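PDB 4IEF: gingipain R2 Pro-Domain from Porphyromonas gingivalis, which probably acts as the propeptide of an arginine-specific cysteine protease, binding the enzyme and holding it inactive until maturation. Local coordinates for residues S26-R31 with V149-L154; S136-F139 with V144-Q147; D125-G130 with T162-T167. All blocks are in the same frame, centred on the assembly; numbering follows the deposited sequence.

Contact 1: S26-R31 with V149-L154; sequences SKVQFR and VNFAPL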
loop_
_atom_site.group_PDB
_atom_site.type_symbol
_atom_site.label_atom_id
_atom_site.label_comp_id
_atom_site.label_asym_id
_atom_site.label_seq_id
_atom_site.Cartn_x
_atom_site.Cartn_y
_atom_site.Cartn_z
ATOM N N SER A 26 1.527 9.395 -26.114
ATOM C CA SER A 26 0.310 8.649 -25.783
ATOM C C SER A 26 -0.964 9.413 -26.113
ATOM O O SER A 26 -1.063 10.613 -25.855
ATOM C CB SER A 26 0.286 8.291 -24.296
ATOM O OG SER A 26 1.219 7.279 -23.955
ATOM N N LYS A 27 -1.961 8.689 -26.630
ATOM C CA LYS A 27 -3.278 9.233 -26.967
ATOM C C LYS A 27 -4.298 8.574 -26.045
ATOM O O LYS A 27 -4.499 7.357 -26.114
ATOM C CB LYS A 27 -3.606 9.004 -28.450
ATOM C CG LYS A 27 -4.430 10.113 -29.082
ATOM C CD LYS A 27 -4.575 9.891 -30.584
ATOM C CE LYS A 27 -5.733 10.657 -31.165
ATOM N NZ LYS A 27 -5.975 10.279 -32.581
ATOM N N VAL A 28 -4.872 9.361 -25.118
ATOM C CA VAL A 28 -5.808 8.847 -24.117
ATOM C C VAL A 28 -7.198 9.448 -24.357
ATOM O O VAL A 28 -7.349 10.666 -24.500
ATOM C CB VAL A 28 -5.314 9.082 -22.655
ATOM C CG1 VAL A 28 -6.253 8.435 -21.634
ATOM C CG2 VAL A 28 -3.884 8.573 -22.454
ATOM N N GLN A 29 -8.210 8.572 -24.393
ATOM C CA GLN A 29 -9.600 8.946 -24.563
ATOM C C GLN A 29 -10.351 8.834 -23.242
ATOM O O GLN A 29 -10.286 7.812 -22.557
ATOM C CB GLN A 29 -10.272 8.069 -25.640
ATOM C CG GLN A 29 -11.806 8.137 -25.648
ATOM C CD GLN A 29 -12.426 7.292 -26.726
ATOM O OE1 GLN A 29 -12.307 7.580 -27.916
ATOM N NE2 GLN A 29 -13.116 6.232 -26.327
ATOM N N PHE A 30 -11.068 9.897 -22.900
ATOM C CA PHE A 30 -11.967 9.943 -21.757
ATOM C C PHE A 30 -13.381 9.991 -22.293
ATOM O O PHE A 30 -13.655 10.721 -23.255
ATOM C CB PHE A 30 -11.695 11.157 -20.842
ATOM C CG PHE A 30 -12.844 11.472 -19.905
ATOM C CD1 PHE A 30 -13.887 12.306 -20.308
ATOM C CD2 PHE A 30 -12.912 10.893 -18.640
ATOM C CE1 PHE A 30 -14.988 12.532 -19.472
ATOM C CE2 PHE A 30 -13.998 11.153 -17.788
ATOM C CZ PHE A 30 -15.025 11.967 -18.210
ATOM N N ARG A 31 -14.284 9.259 -21.646
ATOM C CA ARG A 31 -15.704 9.303 -21.949
ATOM C C ARG A 31 -16.462 9.349 -20.631
ATOM O O ARG A 31 -16.100 8.636 -19.688
ATOM C CB ARG A 31 -16.142 8.141 -22.842
ATOM C CG ARG A 31 -15.933 8.417 -24.326
ATOM C CD ARG A 31 -16.248 7.204 -25.175
ATOM N NE ARG A 31 -16.200 7.523 -26.600
ATOM C CZ ARG A 31 -16.287 6.627 -27.578
ATOM N NH1 ARG A 31 -16.408 5.335 -27.295
ATOM N NH2 ARG A 31 -16.242 7.012 -28.844
ATOM N N VAL A 149 -1.973 12.397 -16.200
ATOM C CA VAL A 149 -2.816 13.257 -17.029
ATOM C C VAL A 149 -4.197 13.367 -16.327
ATOM O O VAL A 149 -4.749 12.359 -15.883
ATOM C CB VAL A 149 -2.904 12.820 -18.530
ATOM C CG1 VAL A 149 -3.533 11.436 -18.712
ATOM C CG2 VAL A 149 -3.631 13.868 -19.374
ATOM N N ASN A 150 -4.710 14.596 -16.181
ATOM C CA ASN A 150 -6.003 14.850 -15.537
ATOM C C ASN A 150 -7.029 15.395 -16.524
ATOM O O ASN A 150 -6.769 16.378 -17.224
ATOM C CB ASN A 150 -5.850 15.835 -14.369
ATOM C CG ASN A 150 -4.626 15.571 -13.534
ATOM O OD1 ASN A 150 -4.502 14.517 -12.903
ATOM N ND2 ASN A 150 -3.657 16.475 -13.592
ATOM N N PHE A 151 -8.201 14.760 -16.556
ATOM C CA PHE A 151 -9.334 15.210 -17.359
ATOM C C PHE A 151 -10.283 15.962 -16.461
ATOM O O PHE A 151 -10.630 15.441 -15.403
ATOM C CB PHE A 151 -10.062 14.022 -18.006
ATOM C CG PHE A 151 -9.261 13.220 -18.996
ATOM C CD1 PHE A 151 -8.603 12.059 -18.604
ATOM C CD2 PHE A 151 -9.186 13.609 -20.331
ATOM C CE1 PHE A 151 -7.884 11.297 -19.532
ATOM C CE2 PHE A 151 -8.471 12.850 -21.255
ATOM C CZ PHE A 151 -7.825 11.699 -20.849
ATOM N N ALA A 152 -10.678 17.184 -16.843
ATOM C CA ALA A 152 -11.650 17.988 -16.098
ATOM C C ALA A 152 -12.893 18.144 -17.003
ATOM O O ALA A 152 -13.001 19.120 -17.752
ATOM C CB ALA A 152 -11.047 19.330 -15.690
ATOM N N PRO A 153 -13.795 17.129 -17.021
ATOM C CA PRO A 153 -14.931 17.170 -17.955
ATOM C C PRO A 153 -16.135 17.982 -17.475
ATOM O O PRO A 153 -17.163 18.011 -18.163
ATOM C CB PRO A 153 -15.305 15.696 -18.093
ATOM C CG PRO A 153 -14.980 15.115 -16.763
ATOM C CD PRO A 153 -13.803 15.874 -16.233
ATOM N N LEU A 154 -16.022 18.622 -16.307
ATOM C CA LEU A 154 -17.099 19.435 -15.767
ATOM C C LEU A 154 -16.589 20.867 -15.575
ATOM O O LEU A 154 -15.741 21.129 -14.719
ATOM C CB LEU A 154 -17.662 18.825 -14.464
ATOM C CG LEU A 154 -18.275 17.415 -14.577
ATOM C CD1 LEU A 154 -18.541 16.834 -13.222
ATOM C CD2 LEU A 154 -19.566 17.419 -15.402
#
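Phe-30 CB sits over the middle of the Phe-151 ring. The CB lies 3.5 Å from the Phe-151 ring centroid, 11° off the ring normal, which is the geometry of a CH-pi contact. From there the two aromatic side chains slide past each other in opposite directions. Their planes are only 27° apart, but the centroids of the Phe-30 and Phe-151 rings are separated by 5.5 Å, so the rings barely overlap. The first torsion of Phe-30 (chi1 163°) places CG opposite the backbone N and sends the ring along the pair toward Pro-153. At that far end the proline crosses the phenylalanine at about a right angle, and Phe-30 CZ meets Pro-153 CG at 3.5 Å. Val-28 closes the other end: its CG1 reaches the rim of Phe-151, in the ring plane, 3.7 Å from Phe-151 CZ.

No hydrogen bond joins the segments. The backbones stay well apart, with 7.3 Å between Phe-30 CA and Phe-151 CA, and apolar side chains fill the gap. Leu-69 packs against Phe-30 and Leu-73 against Val-28, Ile-169 and Val-171 against Phe-151, and Phe-52 against Pro-153. Strands 25-31 and 144-157 each pair with strand 162-176, at different parts of it, and here they face one another through their side chains. Two strands that share a neighbour thus meet through buried apolar side chains, as in the hydrophobic core of an antiparallel beta-sheet domain.

Contact 2: S136-F139 with V144-Q147; sequences SDPF and VRGQ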
loop_
_atom_site.group_PDB
_atom_site.type_symbol
_atom_site.label_atom_id
_atom_site.label_comp_id
_atom_site.label_asym_id
_atom_site.label_seq_id
_atom_site.Cartn_x
_atom_site.Cartn_y
_atom_site.Cartn_z
ATOM N N SER A 136 0.064 16.485 -14.037
ATOM C CA SER A 136 0.584 16.631 -12.683
ATOM C C SER A 136 2.122 16.599 -12.764
ATOM O O SER A 136 2.658 16.315 -13.835
ATOM C CB SER A 136 0.027 15.545 -11.765
ATOM O OG SER A 136 -1.335 15.800 -11.459
ATOM N N ASP A 137 2.829 16.924 -11.665
ATOM C CA ASP A 137 4.294 16.953 -11.629
ATOM C C ASP A 137 4.903 15.583 -11.967
ATOM O O ASP A 137 4.412 14.571 -11.467
ATOM C CB ASP A 137 4.792 17.425 -10.252
ATOM C CG ASP A 137 4.557 18.900 -9.974
ATOM O OD1 ASP A 137 4.484 19.685 -10.942
ATOM O OD2 ASP A 137 4.493 19.274 -8.790
ATOM N N PRO A 138 5.950 15.526 -12.827
ATOM C CA PRO A 138 6.538 14.217 -13.181
ATOM C C PRO A 138 7.215 13.528 -12.001
ATOM O O PRO A 138 7.753 14.187 -11.107
ATOM C CB PRO A 138 7.556 14.554 -14.271
ATOM C CG PRO A 138 7.865 15.999 -14.069
ATOM C CD PRO A 138 6.631 16.637 -13.525
ATOM N N PHE A 139 7.166 12.194 -12.001
ATOM C CA PHE A 139 7.739 11.383 -10.934
ATOM C C PHE A 139 8.600 10.267 -11.506
ATOM O O PHE A 139 8.485 9.944 -12.687
ATOM C CB PHE A 139 6.614 10.796 -10.051
ATOM C CG PHE A 139 5.656 9.845 -10.736
ATOM C CD1 PHE A 139 5.900 8.479 -10.752
ATOM C CD2 PHE A 139 4.475 10.312 -11.310
ATOM C CE1 PHE A 139 4.999 7.597 -11.364
ATOM C CE2 PHE A 139 3.575 9.429 -11.923
ATOM C CZ PHE A 139 3.844 8.079 -11.947
ATOM N N VAL A 144 11.330 3.898 -14.235
ATOM C CA VAL A 144 10.395 4.511 -15.185
ATOM C C VAL A 144 9.973 5.916 -14.711
ATOM O O VAL A 144 9.553 6.086 -13.562
ATOM C CB VAL A 144 9.150 3.610 -15.462
ATOM C CG1 VAL A 144 8.213 4.268 -16.474
ATOM C CG2 VAL A 144 9.560 2.224 -15.959
ATOM N N ARG A 145 10.088 6.914 -15.615
ATOM C CA ARG A 145 9.644 8.285 -15.369
ATOM C C ARG A 145 8.177 8.338 -15.762
ATOM O O ARG A 145 7.822 7.965 -16.880
ATOM C CB ARG A 145 10.498 9.330 -16.129
ATOM C CG ARG A 145 10.206 10.784 -15.713
ATOM C CD ARG A 145 11.234 11.752 -16.253
ATOM N NE ARG A 145 10.882 13.159 -16.026
ATOM C CZ ARG A 145 10.313 13.956 -16.929
ATOM N NH1 ARG A 145 9.980 13.486 -18.125
ATOM N NH2 ARG A 145 10.060 15.223 -16.637
ATOM N N GLY A 146 7.335 8.723 -14.817
ATOM C CA GLY A 146 5.896 8.797 -15.025
ATOM C C GLY A 146 5.326 10.188 -14.862
ATOM O O GLY A 146 5.966 11.074 -14.277
ATOM N N GLN A 147 4.113 10.379 -15.388
ATOM C CA GLN A 147 3.368 11.629 -15.287
ATOM C C GLN A 147 1.867 11.336 -15.368
ATOM O O GLN A 147 1.435 10.509 -16.178
ATOM C CB GLN A 147 3.805 12.651 -16.350
ATOM C CG GLN A 147 3.514 14.086 -15.911
ATOM C CD GLN A 147 4.252 15.152 -16.676
ATOM O OE1 GLN A 147 5.011 14.883 -17.603
ATOM N NE2 GLN A 147 4.045 16.402 -16.292
#
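The ring of Phe-139 covers the backbone of Gly-146 on the neighbouring strand. The CA of Gly-146 stands 3.9 Å from the Phe-139 ring centroid and 14° off the ring normal, a CH-pi contact over the face, while Phe-139 CE2 comes within 3.5 Å of Gly-146 C nearer the rim. The ring folds across because CG sits between the backbone N and the carbonyl carbon (chi1 63°), and the glycine, having no side chain, leaves the room it occupies.

The two residues form an antiparallel hydrogen-bonded pair of the beta hairpin made by strands 133-141 and 144-157. Phe-139 N donates to Gly-146 O at 2.8 Å, nearly straight at 173°, and Gly-146 N returns a bond of 2.7 Å to Phe-139 O. An aromatic ring covering a cross-strand glycine in this way is the pattern known as aromatic rescue of glycine.

Farther along, Gln-147 extends beside Pro-138, with NE2 nearest the proline CD, and its NE2 donates to Ser-136 O at 2.8 Å, with that oxygen close to the amide plane. Arg-145 also runs alongside Pro-138, presenting a guanidinium face to Pro-138 CB; Arg-145 NH2 is 3.5 Å from Pro-138 CG. The guanidinium nitrogens donate to the backbone carbonyls of Ser-76, Arg-79, Gln-181 and Asn-182. An aromatic side chain of the partner protein chain stacks with Phe-139.

Contact 3: D125-G130 with T162-T167; sequences DKFFPG and TLRIYT
Phe-127 and Arg-164 form a stacked cation-pi pair that links a loop to strand 162-176 of the antiparallel sheet. The guanidinium lies nearly flat on the ring: the planes differ by 20°, and Arg-164 CZ is 4.0 Å from the centroid of the Phe-127 ring. The overlap is offset, for Arg-164 NE is 3.5 Å from Phe-127 CZ, and Phe-127 CE1 sits over the middle of the guanidinium, 3.6 Å from Arg-164 CZ.

Both side chains take the same kind of first torsion, with CG opposite the carbonyl carbon and beside the backbone N (chi1 -81° for Phe-127, -74° for Arg-164). Beyond CG the arginine is extended through to NE, so the chain passes over the ring face before the flat group arrives. Its CD accordingly makes a CH-pi contact, 4.1 Å from the Phe-127 centroid. The long axes of the two side chains cross at about a right angle even though their flat groups are stacked.

Strand 144-157 connects the two segments through its backbone: Phe-128 bonds to Tyr-156, and Arg-164 to Gln-155. Phe-127 itself also packs on Asn-157. The charge of Arg-164 has a second partner in Glu-92, whose carboxylate forms a salt bridge with NE, and this would be expected to hold the guanidinium in its orientation over the ring.

Thr-162 completes the contact beside the ring. Its methyl CG2 lies 4.1 Å from Phe-127 CZ, and its carbonyl oxygen, Thr-162 O, approaches Phe-127 CE2 obliquely to 3.4 Å.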
loop_
_atom_site.group_PDB
_atom_site.type_symbol
_atom_site.label_atom_id
_atom_site.label_comp_id
_atom_site.label_asym_id
_atom_site.label_seq_id
_atom_site.Cartn_x
_atom_site.Cartn_y
_atom_site.Cartn_z
ATOM N N ASP A 125 -17.329 35.791 -13.457
ATOM C CA ASP A 125 -17.985 35.405 -14.705
ATOM C C ASP A 125 -16.976 34.753 -15.672
ATOM O O ASP A 125 -16.486 35.391 -16.610
ATOM C CB ASP A 125 -18.688 36.618 -15.348
ATOM C CG ASP A 125 -19.584 36.320 -16.545
ATOM O OD1 ASP A 125 -19.896 35.125 -16.783
ATOM O OD2 ASP A 125 -20.009 37.281 -17.218
ATOM N N LYS A 126 -16.663 33.468 -15.403
ATOM C CA LYS A 126 -15.755 32.618 -16.183
ATOM C C LYS A 126 -16.005 31.139 -15.846
ATOM O O LYS A 126 -16.615 30.841 -14.813
ATOM C CB LYS A 126 -14.273 32.993 -15.950
ATOM C CG LYS A 126 -13.716 32.653 -14.570
ATOM C CD LYS A 126 -12.196 32.659 -14.584
ATOM C CE LYS A 126 -11.615 31.777 -13.511
ATOM N NZ LYS A 126 -10.131 31.736 -13.578
ATOM N N PHE A 127 -15.509 30.217 -16.703
ATOM C CA PHE A 127 -15.662 28.782 -16.475
ATOM C C PHE A 127 -14.518 28.242 -15.641
ATOM O O PHE A 127 -13.347 28.465 -15.960
ATOM C CB PHE A 127 -15.794 28.009 -17.793
ATOM C CG PHE A 127 -17.197 28.061 -18.345
ATOM C CD1 PHE A 127 -17.583 29.077 -19.213
ATOM C CD2 PHE A 127 -18.142 27.111 -17.976
ATOM C CE1 PHE A 127 -18.885 29.130 -19.715
ATOM C CE2 PHE A 127 -19.443 27.168 -18.474
ATOM C CZ PHE A 127 -19.806 28.174 -19.343
ATOM N N PHE A 128 -14.877 27.555 -14.548
ATOM C CA PHE A 128 -13.951 26.917 -13.617
ATOM C C PHE A 128 -13.874 25.411 -13.915
ATOM O O PHE A 128 -14.905 24.838 -14.270
ATOM C CB PHE A 128 -14.397 27.153 -12.163
ATOM C CG PHE A 128 -14.198 28.565 -11.663
ATOM C CD1 PHE A 128 -13.079 28.903 -10.912
ATOM C CD2 PHE A 128 -15.142 29.554 -11.923
ATOM C CE1 PHE A 128 -12.900 30.206 -10.434
ATOM C CE2 PHE A 128 -14.960 30.859 -11.447
ATOM C CZ PHE A 128 -13.844 31.173 -10.699
ATOM N N PRO A 129 -12.697 24.738 -13.802
ATOM C CA PRO A 129 -11.373 25.262 -13.407
ATOM C C PRO A 129 -10.687 26.080 -14.513
ATOM O O PRO A 129 -9.776 26.857 -14.220
ATOM C CB PRO A 129 -10.588 23.985 -13.073
ATOM C CG PRO A 129 -11.185 22.932 -13.977
ATOM C CD PRO A 129 -12.648 23.284 -14.078
ATOM N N GLY A 130 -11.139 25.916 -15.755
ATOM C CA GLY A 130 -10.608 26.618 -16.920
ATOM C C GLY A 130 -10.084 25.688 -17.993
ATOM O O GLY A 130 -10.476 25.802 -19.155
ATOM N N THR A 162 -24.198 28.049 -15.723
ATOM C CA THR A 162 -24.092 27.139 -16.854
ATOM C C THR A 162 -23.006 26.093 -16.586
ATOM O O THR A 162 -21.857 26.424 -16.259
ATOM C CB THR A 162 -23.852 27.921 -18.157
ATOM O OG1 THR A 162 -24.929 28.851 -18.343
ATOM C CG2 THR A 162 -23.755 27.017 -19.374
ATOM N N LEU A 163 -23.399 24.822 -16.728
ATOM C CA LEU A 163 -22.500 23.696 -16.580
ATOM C C LEU A 163 -22.277 23.034 -17.934
ATOM O O LEU A 163 -23.238 22.695 -18.628
ATOM C CB LEU A 163 -23.038 22.677 -15.559
ATOM C CG LEU A 163 -22.188 21.409 -15.339
ATOM C CD1 LEU A 163 -21.006 21.672 -14.398
ATOM C CD2 LEU A 163 -23.035 20.281 -14.809
ATOM N N ARG A 164 -21.005 22.857 -18.297
ATOM C CA ARG A 164 -20.583 22.178 -19.518
ATOM C C ARG A 164 -20.144 20.761 -19.154
ATOM O O ARG A 164 -19.251 20.588 -18.323
ATOM C CB ARG A 164 -19.462 22.955 -20.225
ATOM C CG ARG A 164 -19.958 24.214 -20.908
ATOM C CD ARG A 164 -18.823 24.999 -21.527
ATOM N NE ARG A 164 -19.310 26.213 -22.183
ATOM C CZ ARG A 164 -18.526 27.133 -22.740
ATOM N NH1 ARG A 164 -17.206 26.989 -22.723
ATOM N NH2 ARG A 164 -19.055 28.204 -23.314
ATOM N N ILE A 165 -20.830 19.760 -19.721
ATOM C CA ILE A 165 -20.554 18.346 -19.484
ATOM C C ILE A 165 -19.825 17.789 -20.700
ATOM O O ILE A 165 -20.438 17.610 -21.750
ATOM C CB ILE A 165 -21.854 17.546 -19.156
ATOM C CG1 ILE A 165 -22.558 18.100 -17.891
ATOM C CG2 ILE A 165 -21.554 16.035 -19.016
ATOM C CD1 ILE A 165 -24.081 17.936 -17.859
ATOM N N TYR A 166 -18.523 17.515 -20.557
ATOM C CA TYR A 166 -17.723 16.955 -21.642
ATOM C C TYR A 166 -17.926 15.443 -21.675
ATOM O O TYR A 166 -17.461 14.722 -20.795
ATOM C CB TYR A 166 -16.241 17.350 -21.515
ATOM C CG TYR A 166 -15.976 18.788 -21.901
ATOM C CD1 TYR A 166 -16.214 19.828 -21.005
ATOM C CD2 TYR A 166 -15.502 19.115 -23.167
ATOM C CE1 TYR A 166 -15.999 21.157 -21.364
ATOM C CE2 TYR A 166 -15.275 20.441 -23.534
ATOM C CZ TYR A 166 -15.524 21.460 -22.627
ATOM O OH TYR A 166 -15.315 22.773 -22.984
ATOM N N THR A 167 -18.695 14.981 -22.668
ATOM C CA THR A 167 -19.037 13.568 -22.840
ATOM C C THR A 167 -17.834 12.787 -23.369
ATOM O O THR A 167 -17.719 11.598 -23.073
ATOM C CB THR A 167 -20.262 13.404 -23.739
ATOM O OG1 THR A 167 -20.013 14.032 -24.997
ATOM C CG2 THR A 167 -21.528 13.966 -23.102
#

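All three contacts draw on one antiparallel sheet. Strand 144-157 supplies a segment to contacts 1 and 2, whose centres are about 17 Å apart; Asn-150 ND2 and Ser-136 OG, 3.2 Å apart, probably hydrogen-bond between them. Contact 3 lies about 15 Å from contact 1, centre to centre, and the two probably share a backbone bond, Pro-153 O to Tyr-166 N at 2.8 Å, with Phe-30 also packing on Tyr-166. Contacts 2 and 3 occupy opposite sides of the chain's centre, their own centres about 27 Å apart and nearest atoms about 12 Å apart. Only contact 2 approaches the calcium ion, about 6 Å from the Phe-139 side chain. Contacts 1 and 2 each reach the partner protein chain.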